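Putative oxidoreductase (Bacteroides fragilis NCTC 9343, PDB 3EOF) binds flavin mononucleotide and is probably an oxidoreductase of the nitroreductase family, built as a dimer of two identical chains. Local coordinates at residues Q115-C118 / T119-E123; E189-N192 / R193-Y197; Q218-D222 / V223-K227; M233-N236 / L237-V240. One frame throughout, in Å; residues are numbered along the deposited sequence.

All four contacts are local, each between neighbouring residues along a helix or, in contact 3, at its end, and all reach the second subunit. Contact 1 is the buried one: on helix 100-123 it lies between the sheet, helix 22-32 and the partner chain, and its polar groups are mostly held by protein or water. Contacts 2, 3 and 4 are partly buried. Contact 2, on helix 188-200, relies on a salt bridge at its more exposed side. Contacts 3 and 4 follow each other in the chain, about 19 Å between centres: the first ends helix 216-224 with a widened turn and aromatic packing, the second is regular helix 227-243 with scant side-chain contact.

Contact 1: Q115-C118 / T119-E123; sequences QTFC and TLAEE
With chi1 at -57°, Thr119 places OG1 beside its own backbone N and brings it back to the carbonyl of Gln115, one turn earlier. The Gln115 chain leaves with CG opposite its N (chi1 -175°) and then bends at chi2, which returns its amide to the same hydroxyl; NE2 of Gln115 stands 3.2 Å from OG1 of Thr119, and the two side chains cross at about a right angle. Gln115 O accepts twice: from Thr119 OG1 at 2.8 Å and from Thr119 N at 3.1 Å, the donors coming from opposite faces of the carbonyl plane. Regular helix bonds follow, among them Ala121 N to Phe117 O at 2.7 Å. On another side of the helix the methyl of Ala121 sits over one face of the Phe117 ring, a CH-pi contact with CB 4.2 Å from the ring centroid and displaced toward the rim. Thr116 and Leu120 run alongside each other, CG2 of Thr116 lying 4.0 Å from CD1 of Leu120. Water 1 accepts from Gln115 NE2 and gives a weak bond to Glu122 OE1. Around this stretch of helix 100-123, Phe117 packs on helix 22-32 and strand 73-80, while Thr119 meets Thr119 of the second subunit. Gln115 OE1 bonds to Tyr130 OH, and Glu122 OE2 forms a salt bridge with Arg9, an FMN-binding residue. The carbonyl of Gln115, accepting twice, thus ties the Thr119 hydroxyl to the backbone at a buried subunit interface, and the Glu122 carboxylate probably steadies Arg9 as a second-shell partner of the flavin site.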
loop_
_atom_site.group_PDB
_atom_site.type_symbol
_atom_site.label_atom_id
_atom_site.label_comp_id
_atom_site.label_asym_id
_atom_site.label_seq_id
_atom_site.Cartn_x
_atom_site.Cartn_y
_atom_site.Cartn_z
ATOM N N GLN A 115 4.227 -3.739 3.904
ATOM C CA GLN A 115 3.882 -5.107 3.543
ATOM C C GLN A 115 5.104 -5.942 3.165
ATOM O O GLN A 115 5.100 -7.133 3.399
ATOM C CB GLN A 115 2.860 -5.115 2.431
ATOM C CG GLN A 115 2.344 -6.484 2.069
ATOM C CD GLN A 115 1.749 -7.260 3.241
ATOM O OE1 GLN A 115 1.119 -6.718 4.148
ATOM N NE2 GLN A 115 1.923 -8.544 3.188
ATOM N N THR A 116 6.160 -5.344 2.626
ATOM C CA THR A 116 7.391 -6.110 2.351
ATOM C C THR A 116 7.936 -6.508 3.712
ATOM O O THR A 116 8.266 -7.658 3.943
ATOM C CB THR A 116 8.424 -5.345 1.494
ATOM O OG1 THR A 116 7.814 -4.928 0.265
ATOM C CG2 THR A 116 9.599 -6.235 1.163
ATOM N N PHE A 117 7.968 -5.565 4.637
ATOM C CA PHE A 117 8.407 -5.853 5.999
ATOM C C PHE A 117 7.597 -6.967 6.636
ATOM O O PHE A 117 8.185 -7.919 7.129
ATOM C CB PHE A 117 8.326 -4.612 6.901
ATOM C CG PHE A 117 8.538 -4.932 8.337
ATOM C CD1 PHE A 117 9.815 -5.120 8.836
ATOM C CD2 PHE A 117 7.443 -5.111 9.191
ATOM C CE1 PHE A 117 9.997 -5.492 10.173
ATOM C CE2 PHE A 117 7.618 -5.488 10.504
ATOM C CZ PHE A 117 8.883 -5.670 11.005
ATOM N N CYS A 118 6.262 -6.828 6.655
ATOM C CA CYS A 118 5.380 -7.853 7.254
ATOM C C CYS A 118 5.642 -9.257 6.703
ATOM O O CYS A 118 5.669 -10.212 7.441
ATOM C CB CYS A 118 3.931 -7.493 7.107
ATOM S SG CYS A 118 3.499 -6.132 8.183
ATOM N N THR A 119 5.828 -9.359 5.402
ATOM C CA THR A 119 6.163 -10.614 4.739
ATOM C C THR A 119 7.519 -11.186 5.152
ATOM O O THR A 119 7.695 -12.413 5.329
ATOM C CB THR A 119 6.155 -10.380 3.228
ATOM O OG1 THR A 119 4.864 -9.878 2.854
ATOM C CG2 THR A 119 6.443 -11.632 2.479
ATOM N N LEU A 120 8.498 -10.308 5.268
ATOM C CA LEU A 120 9.839 -10.691 5.696
ATOM C C LEU A 120 9.821 -11.078 7.173
ATOM O O LEU A 120 10.444 -12.043 7.562
ATOM C CB LEU A 120 10.841 -9.572 5.427
ATOM C CG LEU A 120 11.189 -9.357 3.948
ATOM C CD1 LEU A 120 11.966 -8.071 3.800
ATOM C CD2 LEU A 120 11.978 -10.495 3.331
ATOM N N ALA A 121 9.086 -10.320 7.976
ATOM C CA ALA A 121 8.941 -10.573 9.391
ATOM C C ALA A 121 8.311 -11.945 9.609
ATOM O O ALA A 121 8.825 -12.784 10.336
ATOM C CB ALA A 121 8.103 -9.437 10.042
ATOM N N GLU A 122 7.223 -12.212 8.920
ATOM C CA GLU A 122 6.587 -13.530 9.017
ATOM C C GLU A 122 7.489 -14.657 8.543
ATOM O O GLU A 122 7.509 -15.724 9.141
ATOM C CB GLU A 122 5.257 -13.529 8.302
ATOM C CG GLU A 122 4.219 -12.666 9.027
ATOM C CD GLU A 122 2.892 -12.562 8.264
ATOM O OE1 GLU A 122 2.852 -12.900 7.070
ATOM O OE2 GLU A 122 1.896 -12.133 8.853
ATOM N N GLU A 123 8.279 -14.408 7.515
ATOM C CA GLU A 123 9.234 -15.392 7.031
ATOM C C GLU A 123 10.293 -15.667 8.110
ATOM O O GLU A 123 10.772 -16.804 8.224
ATOM C CB GLU A 123 9.904 -14.898 5.746
ATOM C CG GLU A 123 10.679 -15.975 4.959
ATOM C CD GLU A 123 9.779 -17.094 4.434
ATOM O OE1 GLU A 123 8.548 -16.952 4.507
ATOM O OE2 GLU A 123 10.300 -18.112 3.922
HETATM O O HOH W 1 2.153 -10.056 6.032
#

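Contact 2: E189-N192 / R193-Y197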
loop_
_atom_site.group_PDB
_atom_site.type_symbol
_atom_site.label_atom_id
_atom_site.label_comp_id
_atom_site.label_asym_id
_atom_site.label_seq_id
_atom_site.Cartn_x
_atom_site.Cartn_y
_atom_site.Cartn_z
ATOM N N GLU A 189 -26.541 -13.590 -7.812
ATOM C CA GLU A 189 -26.114 -14.965 -7.875
ATOM C C GLU A 189 -24.610 -15.074 -7.597
ATOM O O GLU A 189 -24.190 -15.960 -6.873
ATOM C CB GLU A 189 -26.474 -15.555 -9.231
ATOM C CG GLU A 189 -26.195 -17.034 -9.419
ATOM C CD GLU A 189 -26.682 -17.492 -10.807
ATOM O OE1 GLU A 189 -27.865 -17.221 -11.144
ATOM O OE2 GLU A 189 -25.889 -18.110 -11.557
ATOM N N ASP A 190 -23.810 -14.197 -8.195
ATOM C CA ASP A 190 -22.349 -14.151 -7.943
ATOM C C ASP A 190 -22.072 -13.935 -6.477
ATOM O O ASP A 190 -21.280 -14.650 -5.877
ATOM C CB ASP A 190 -21.679 -13.025 -8.714
ATOM C CG ASP A 190 -21.685 -13.238 -10.209
ATOM O OD1 ASP A 190 -21.724 -14.402 -10.641
ATOM O OD2 ASP A 190 -21.633 -12.230 -10.966
ATOM N N ILE A 191 -22.732 -12.931 -5.913
ATOM C CA ILE A 191 -22.578 -12.587 -4.500
ATOM C C ILE A 191 -22.904 -13.749 -3.572
ATOM O O ILE A 191 -22.162 -14.072 -2.670
ATOM C CB ILE A 191 -23.444 -11.307 -4.124
ATOM C CG1 ILE A 191 -22.840 -10.041 -4.730
ATOM C CG2 ILE A 191 -23.555 -11.133 -2.594
ATOM C CD1 ILE A 191 -21.444 -9.706 -4.209
ATOM N N ASN A 192 -24.035 -14.371 -3.809
ATOM C CA ASN A 192 -24.461 -15.505 -3.015
ATOM C C ASN A 192 -23.486 -16.680 -3.080
ATOM O O ASN A 192 -23.181 -17.319 -2.065
ATOM C CB ASN A 192 -25.880 -15.896 -3.432
ATOM C CG ASN A 192 -26.898 -14.896 -2.943
ATOM O OD1 ASN A 192 -26.924 -14.598 -1.769
ATOM N ND2 ASN A 192 -27.739 -14.376 -3.831
ATOM N N ARG A 193 -23.003 -16.937 -4.283
ATOM C CA ARG A 193 -22.046 -17.989 -4.536
ATOM C C ARG A 193 -20.703 -17.663 -3.869
ATOM O O ARG A 193 -20.090 -18.495 -3.224
ATOM C CB ARG A 193 -21.891 -18.105 -6.053
ATOM C CG ARG A 193 -21.227 -19.365 -6.539
ATOM C CD ARG A 193 -21.175 -19.468 -8.071
ATOM N NE ARG A 193 -20.324 -18.407 -8.602
ATOM C CZ ARG A 193 -20.751 -17.295 -9.196
ATOM N NH1 ARG A 193 -22.054 -17.088 -9.398
ATOM N NH2 ARG A 193 -19.850 -16.404 -9.616
ATOM N N LEU A 194 -20.229 -16.429 -4.015
ATOM C CA LEU A 194 -18.939 -16.044 -3.440
ATOM C C LEU A 194 -18.875 -16.045 -1.902
ATOM O O LEU A 194 -17.903 -16.507 -1.316
ATOM C CB LEU A 194 -18.525 -14.676 -3.986
ATOM C CG LEU A 194 -18.183 -14.688 -5.474
ATOM C CD1 LEU A 194 -18.158 -13.271 -6.048
ATOM C CD2 LEU A 194 -16.892 -15.477 -5.694
ATOM N N TYR A 195 -19.948 -15.585 -1.277
ATOM C CA TYR A 195 -20.051 -15.436 0.178
ATOM C C TYR A 195 -20.661 -16.587 0.954
ATOM O O TYR A 195 -20.644 -16.566 2.176
ATOM C CB TYR A 195 -20.801 -14.118 0.482
ATOM C CG TYR A 195 -19.926 -12.905 0.218
ATOM C CD1 TYR A 195 -19.873 -12.308 -1.025
ATOM C CD2 TYR A 195 -19.097 -12.397 1.227
ATOM C CE1 TYR A 195 -19.050 -11.221 -1.256
ATOM C CE2 TYR A 195 -18.295 -11.316 1.010
ATOM C CZ TYR A 195 -18.267 -10.721 -0.227
ATOM O OH TYR A 195 -17.454 -9.632 -0.427
ATOM N N ALA A 196 -21.166 -17.603 0.258
ATOM C CA ALA A 196 -21.773 -18.781 0.866
ATOM C C ALA A 196 -20.888 -19.434 1.931
ATOM O O ALA A 196 -21.281 -19.637 3.086
ATOM C CB ALA A 196 -22.120 -19.798 -0.230
ATOM N N TYR A 197 -19.674 -19.757 1.540
ATOM C CA TYR A 197 -18.712 -20.369 2.450
ATOM C C TYR A 197 -18.424 -19.474 3.644
ATOM O O TYR A 197 -18.467 -19.906 4.786
ATOM C CB TYR A 197 -17.406 -20.679 1.707
ATOM C CG TYR A 197 -16.378 -21.289 2.618
ATOM C CD1 TYR A 197 -16.482 -22.631 3.006
ATOM C CD2 TYR A 197 -15.339 -20.530 3.136
ATOM C CE1 TYR A 197 -15.578 -23.196 3.891
ATOM C CE2 TYR A 197 -14.411 -21.088 3.990
ATOM C CZ TYR A 197 -14.541 -22.431 4.369
ATOM O OH TYR A 197 -13.638 -23.010 5.223
#
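The charged pair is Asp190 and Arg193, whose side chains lie side by side and point the same way. Arg193 grips a single oxygen end-on: NH2 lies 2.9 Å and NH1 3.0 Å from Asp190 OD1, which sits in the plane of the guanidinium, at its edge. The two groups are nearly perpendicular, their planes 86° apart. NH1 uses the anti lone pair of OD1, whereas NH2 comes from above the carboxylate plane. A bend at chi3 (65°) folds the Arg193 chain back, and the guanidinium then has Asp190 O over one face. The Glu189 carboxylate is near as well, but at 4.5 Å from its OE2 to Arg193 NH1 it is too far for a salt bridge, though the opposite charges probably still attract.

Among backbone bonds, Leu194 N to Asp190 O is 2.8 Å and Tyr195 N to Ile191 O is 3.0 Å; the one from Ala196 N to Asn192 O is weak.

Apolar packing joins Ile191 to Tyr195, alongside each other, with CD1 of Ile191 4.1 Å from CE1 of Tyr195. The ring meets Ile191 O with its edge, CD1 of Tyr195 being 3.3 Å from that oxygen. This side of helix 188-200 faces the second subunit, where Tyr87 of that chain stacks with Tyr195 and also packs on Ile191; Arg91 of the same chain bonds to Asn192 OD1.

Asp190 OD2 takes the backbone N of Thr187, so the carboxylate joins the start of the helix to its next turn: one oxygen serves the main chain, the other the guanidinium, and the negative group probably suits this N-terminal end of the helix dipole.

Contact 3: Q218-D222 / V223-K227; sequences QVFTD and VRYTK
Helix 216-224 ends here in a widened, pi-type turn, and Val219 and Phe220 carry the change in bonding. Val219 O accepts from two backbone nitrogens, Val223 N at 3.1 Å and Arg224 N at 3.0 Å; the first keeps the helical spacing of four residues and lies above the carbonyl plane, while the second spans five and is the straighter (166° at the hydrogen). Phe220 O then takes Tyr225 N, also five residues on, at 2.7 Å and in the carbonyl plane. Tyr225 is where the chain leaves helical angles.

The rings of Phe220 and Tyr225 run side by side and meet edge to edge, CD1 of Phe220 being 3.7 Å from CD2 of Tyr225. Arg224, folded by bends at chi2 (-77°) and chi3, brings its guanidinium back beside the two rings: Tyr225 CE2 stands over one guanidinium face, toward its rim, and CB of Arg224 lies over one face of the tyrosine ring. NH1 of Arg224 approaches Phe220 CE1 to 4.0 Å.

Beyond the turn, Thr221 O receives the CA-H of Thr226, at 3.4 Å from Thr226 CA. Water 2 gives a hydrogen bond to Tyr225 O at 2.9 Å and a weak one to Thr221 O. Thr226 is the N-cap of helix 227-243, its OG1 bonded to Asp229 N. From the second subunit, Phe84 meets Phe220 edge to face and Met38 packs on Tyr225.

The Arg224 side chain comes within about 5 Å of a bound FMN, so its positive charge probably adds to the field around the flavin, while the widened turn ends the helix and a two-residue link, Tyr225 and Thr226, leads to the next one.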
loop_
_atom_site.group_PDB
_atom_site.type_symbol
_atom_site.label_atom_id
_atom_site.label_comp_id
_atom_site.label_asym_id
_atom_site.label_seq_id
_atom_site.Cartn_x
_atom_site.Cartn_y
_atom_site.Cartn_z
ATOM N N GLN A 218 -24.422 -6.565 7.914
ATOM C CA GLN A 218 -24.987 -5.622 8.868
ATOM C C GLN A 218 -24.017 -5.349 10.009
ATOM O O GLN A 218 -24.017 -4.250 10.553
ATOM C CB GLN A 218 -26.301 -6.118 9.433
ATOM C CG GLN A 218 -27.439 -6.075 8.431
ATOM C CD GLN A 218 -28.628 -6.883 8.850
ATOM O OE1 GLN A 218 -28.589 -7.602 9.841
ATOM N NE2 GLN A 218 -29.705 -6.768 8.106
ATOM N N VAL A 219 -23.187 -6.332 10.372
ATOM C CA VAL A 219 -22.246 -6.111 11.462
ATOM C C VAL A 219 -21.248 -5.061 10.983
ATOM O O VAL A 219 -20.853 -4.161 11.719
ATOM C CB VAL A 219 -21.536 -7.387 11.877
ATOM C CG1 VAL A 219 -20.537 -7.087 13.008
ATOM C CG2 VAL A 219 -22.575 -8.452 12.311
ATOM N N PHE A 220 -20.836 -5.174 9.734
ATOM C CA PHE A 220 -19.913 -4.202 9.191
ATOM C C PHE A 220 -20.467 -2.805 8.994
ATOM O O PHE A 220 -19.804 -1.828 9.322
ATOM C CB PHE A 220 -19.343 -4.726 7.889
ATOM C CG PHE A 220 -18.425 -5.874 8.088
ATOM C CD1 PHE A 220 -17.093 -5.662 8.348
ATOM C CD2 PHE A 220 -18.886 -7.161 8.039
ATOM C CE1 PHE A 220 -16.262 -6.698 8.573
ATOM C CE2 PHE A 220 -18.027 -8.210 8.235
ATOM C CZ PHE A 220 -16.727 -7.980 8.508
ATOM N N THR A 221 -21.679 -2.716 8.447
ATOM C CA THR A 221 -22.301 -1.442 8.131
ATOM C C THR A 221 -22.881 -0.767 9.362
ATOM O O THR A 221 -22.867 0.446 9.453
ATOM C CB THR A 221 -23.467 -1.615 7.112
ATOM O OG1 THR A 221 -24.536 -2.368 7.708
ATOM C CG2 THR A 221 -23.002 -2.344 5.858
ATOM N N ASP A 222 -23.400 -1.551 10.296
ATOM C CA ASP A 222 -24.032 -0.983 11.489
ATOM C C ASP A 222 -23.141 -0.792 12.714
ATOM O O ASP A 222 -23.429 0.055 13.580
ATOM C CB ASP A 222 -25.243 -1.831 11.882
ATOM C CG ASP A 222 -26.313 -1.910 10.776
ATOM O OD1 ASP A 222 -26.135 -1.336 9.662
ATOM O OD2 ASP A 222 -27.339 -2.577 11.025
ATOM N N VAL A 223 -22.088 -1.588 12.813
ATOM C CA VAL A 223 -21.239 -1.597 14.004
ATOM C C VAL A 223 -19.769 -1.267 13.733
ATOM O O VAL A 223 -19.230 -0.330 14.298
ATOM C CB VAL A 223 -21.325 -3.008 14.705
ATOM C CG1 VAL A 223 -20.399 -3.068 15.897
ATOM C CG2 VAL A 223 -22.778 -3.348 15.090
ATOM N N ARG A 224 -19.128 -2.025 12.858
ATOM C CA ARG A 224 -17.687 -1.887 12.635
ATOM C C ARG A 224 -17.270 -0.657 11.831
ATOM O O ARG A 224 -16.402 0.096 12.249
ATOM C CB ARG A 224 -17.108 -3.130 11.923
ATOM C CG ARG A 224 -17.117 -4.435 12.688
ATOM C CD ARG A 224 -16.024 -4.582 13.757
ATOM N NE ARG A 224 -14.641 -4.481 13.239
ATOM C CZ ARG A 224 -13.992 -5.411 12.523
ATOM N NH1 ARG A 224 -14.580 -6.541 12.153
ATOM N NH2 ARG A 224 -12.742 -5.200 12.141
ATOM N N TYR A 225 -17.869 -0.475 10.659
ATOM C CA TYR A 225 -17.430 0.561 9.758
ATOM C C TYR A 225 -18.647 1.231 9.250
ATOM O O TYR A 225 -19.071 0.998 8.110
ATOM C CB TYR A 225 -16.631 -0.054 8.608
ATOM C CG TYR A 225 -15.478 -0.950 9.050
ATOM C CD1 TYR A 225 -14.332 -0.417 9.667
ATOM C CD2 TYR A 225 -15.521 -2.315 8.824
ATOM C CE1 TYR A 225 -13.271 -1.243 10.057
ATOM C CE2 TYR A 225 -14.477 -3.140 9.206
ATOM C CZ TYR A 225 -13.370 -2.608 9.830
ATOM O OH TYR A 225 -12.351 -3.461 10.194
ATOM N N THR A 226 -19.189 2.089 10.109
ATOM C CA THR A 226 -20.449 2.766 9.883
ATOM C C THR A 226 -20.327 3.978 8.976
ATOM O O THR A 226 -19.249 4.571 8.820
ATOM C CB THR A 226 -21.109 3.202 11.220
ATOM O OG1 THR A 226 -20.327 4.218 11.826
ATOM C CG2 THR A 226 -21.246 2.028 12.193
ATOM N N LYS A 227 -21.463 4.316 8.373
ATOM C CA LYS A 227 -21.577 5.438 7.462
ATOM C C LYS A 227 -21.165 6.709 8.178
ATOM O O LYS A 227 -20.298 7.437 7.678
ATOM C CB LYS A 227 -23.023 5.559 6.930
ATOM C CG LYS A 227 -23.243 6.721 5.980
ATOM C CD LYS A 227 -24.573 6.598 5.246
ATOM C CE LYS A 227 -24.761 7.645 4.159
ATOM N NZ LYS A 227 -24.729 9.010 4.653
HETATM O O HOH W 2 -21.538 1.561 6.633
HETATM O O HOH W 3 -23.563 2.448 8.259
#

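Contact 4: M233-N236 / L237-V240; sequences MSEN and LLKV
Asn236 O takes Val240 N at 2.9 Å, the donor lying nearly along the C=O axis, and the same oxygen touches the Val240 side chain, CG2 standing 3.2 Å from Asn236 O. Asn236 has its CG opposite the backbone N (chi1 180°), which carries the amide along the helix toward Val240: OD1 of Asn236 comes to 3.9 Å from Val240 CG2, the two side chains crossing at a slant. One residue earlier, Glu235 O accepts Lys239 N at 3.0 Å in the straightest bond of the set, 169° at the hydrogen. Leu237 N reaches Met233 O, a selenomethionine carbonyl, at 2.9 Å but from above the carbonyl plane, and Leu238 N bonds to Ser234 O.

These four are ordinary i to i+4 bonds of helix 227-243, which lies against the second subunit: there Leu237 packs on Leu104, Leu238 on Leu100 and the Met233 side chain on Met101 of that chain. Ser234 OG bonds to Asn230 O of its own helix and to Met101 N of the second subunit. Toward its own chain, Val240 rests on Pro138, Gln139 and Ile142 of helix 138-145 and, together with Leu237, on Phe152 of strand 151-160.

At the exposed side, Glu235 bends at chi2 (-53°) and lays its carboxylate near Leu238, OE2 of Glu235 being 4.0 Å from Leu238 CD1. Lys239 instead runs extended beyond CG, and its ammonium remains well separated from the Glu235 carboxylate, 6.6 Å from Lys239 NZ to Glu235 OE1.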
loop_
_atom_site.group_PDB
_atom_site.type_symbol
_atom_site.label_atom_id
_atom_site.label_comp_id
_atom_site.label_asym_id
_atom_site.label_seq_id
_atom_site.Cartn_x
_atom_site.Cartn_y
_atom_site.Cartn_z
HETATM N N MSE A 233 -14.611 10.461 9.694
HETATM C CA MSE A 233 -13.204 10.126 9.450
HETATM C C MSE A 233 -12.650 10.646 8.144
HETATM O O MSE A 233 -11.435 10.883 8.009
HETATM C CB MSE A 233 -12.966 8.620 9.489
HETATM C CG MSE A 233 -12.939 7.902 10.848
HETATM SE SE MSE A 233 -12.409 8.937 12.392
HETATM C CE MSE A 233 -14.162 8.809 13.402
ATOM N N SER A 234 -13.521 10.735 7.153
ATOM C CA SER A 234 -13.167 11.267 5.832
ATOM C C SER A 234 -12.846 12.756 5.975
ATOM O O SER A 234 -11.838 13.269 5.445
ATOM C CB SER A 234 -14.323 11.041 4.847
ATOM O OG SER A 234 -14.347 9.680 4.503
ATOM N N GLU A 235 -13.692 13.419 6.739
ATOM C CA GLU A 235 -13.505 14.801 7.026
ATOM C C GLU A 235 -12.281 15.008 7.881
ATOM O O GLU A 235 -11.492 15.934 7.631
ATOM C CB GLU A 235 -14.765 15.419 7.690
ATOM C CG GLU A 235 -15.960 15.626 6.729
ATOM C CD GLU A 235 -15.583 16.428 5.468
ATOM O OE1 GLU A 235 -15.088 17.566 5.617
ATOM O OE2 GLU A 235 -15.772 15.904 4.342
ATOM N N ASN A 236 -12.120 14.160 8.890
ATOM C CA ASN A 236 -10.958 14.245 9.781
ATOM C C ASN A 236 -9.652 14.080 8.951
ATOM O O ASN A 236 -8.647 14.772 9.155
ATOM C CB ASN A 236 -11.040 13.190 10.907
ATOM C CG ASN A 236 -9.842 13.248 11.837
ATOM O OD1 ASN A 236 -9.607 14.270 12.394
ATOM N ND2 ASN A 236 -9.048 12.173 11.934
ATOM N N LEU A 237 -9.694 13.196 7.979
ATOM C CA LEU A 237 -8.544 12.927 7.138
ATOM C C LEU A 237 -8.139 14.164 6.353
ATOM O O LEU A 237 -6.953 14.462 6.220
ATOM C CB LEU A 237 -8.907 11.806 6.194
ATOM C CG LEU A 237 -7.883 11.094 5.333
ATOM C CD1 LEU A 237 -6.620 10.705 6.121
ATOM C CD2 LEU A 237 -8.593 9.845 4.746
ATOM N N LEU A 238 -9.130 14.889 5.840
ATOM C CA LEU A 238 -8.866 16.101 5.076
ATOM C C LEU A 238 -8.267 17.131 5.992
ATOM O O LEU A 238 -7.291 17.742 5.627
ATOM C CB LEU A 238 -10.135 16.628 4.403
ATOM C CG LEU A 238 -10.712 15.727 3.307
ATOM C CD1 LEU A 238 -12.082 16.210 2.879
ATOM C CD2 LEU A 238 -9.764 15.693 2.176
ATOM N N LYS A 239 -8.827 17.287 7.191
ATOM C CA LYS A 239 -8.290 18.196 8.170
ATOM C C LYS A 239 -6.827 17.917 8.535
ATOM O O LYS A 239 -6.017 18.833 8.627
ATOM C CB LYS A 239 -9.146 18.191 9.448
ATOM C CG LYS A 239 -10.500 18.831 9.285
ATOM C CD LYS A 239 -11.295 18.792 10.613
ATOM C CE LYS A 239 -12.647 19.496 10.455
ATOM N NZ LYS A 239 -13.507 19.460 11.712
ATOM N N VAL A 240 -6.498 16.656 8.767
ATOM C CA VAL A 240 -5.162 16.296 9.193
ATOM C C VAL A 240 -4.196 16.389 8.024
ATOM O O VAL A 240 -3.047 16.822 8.207
ATOM C CB VAL A 240 -5.126 14.910 9.864
ATOM C CG1 VAL A 240 -3.711 14.545 10.319
ATOM C CG2 VAL A 240 -6.052 14.913 11.054
#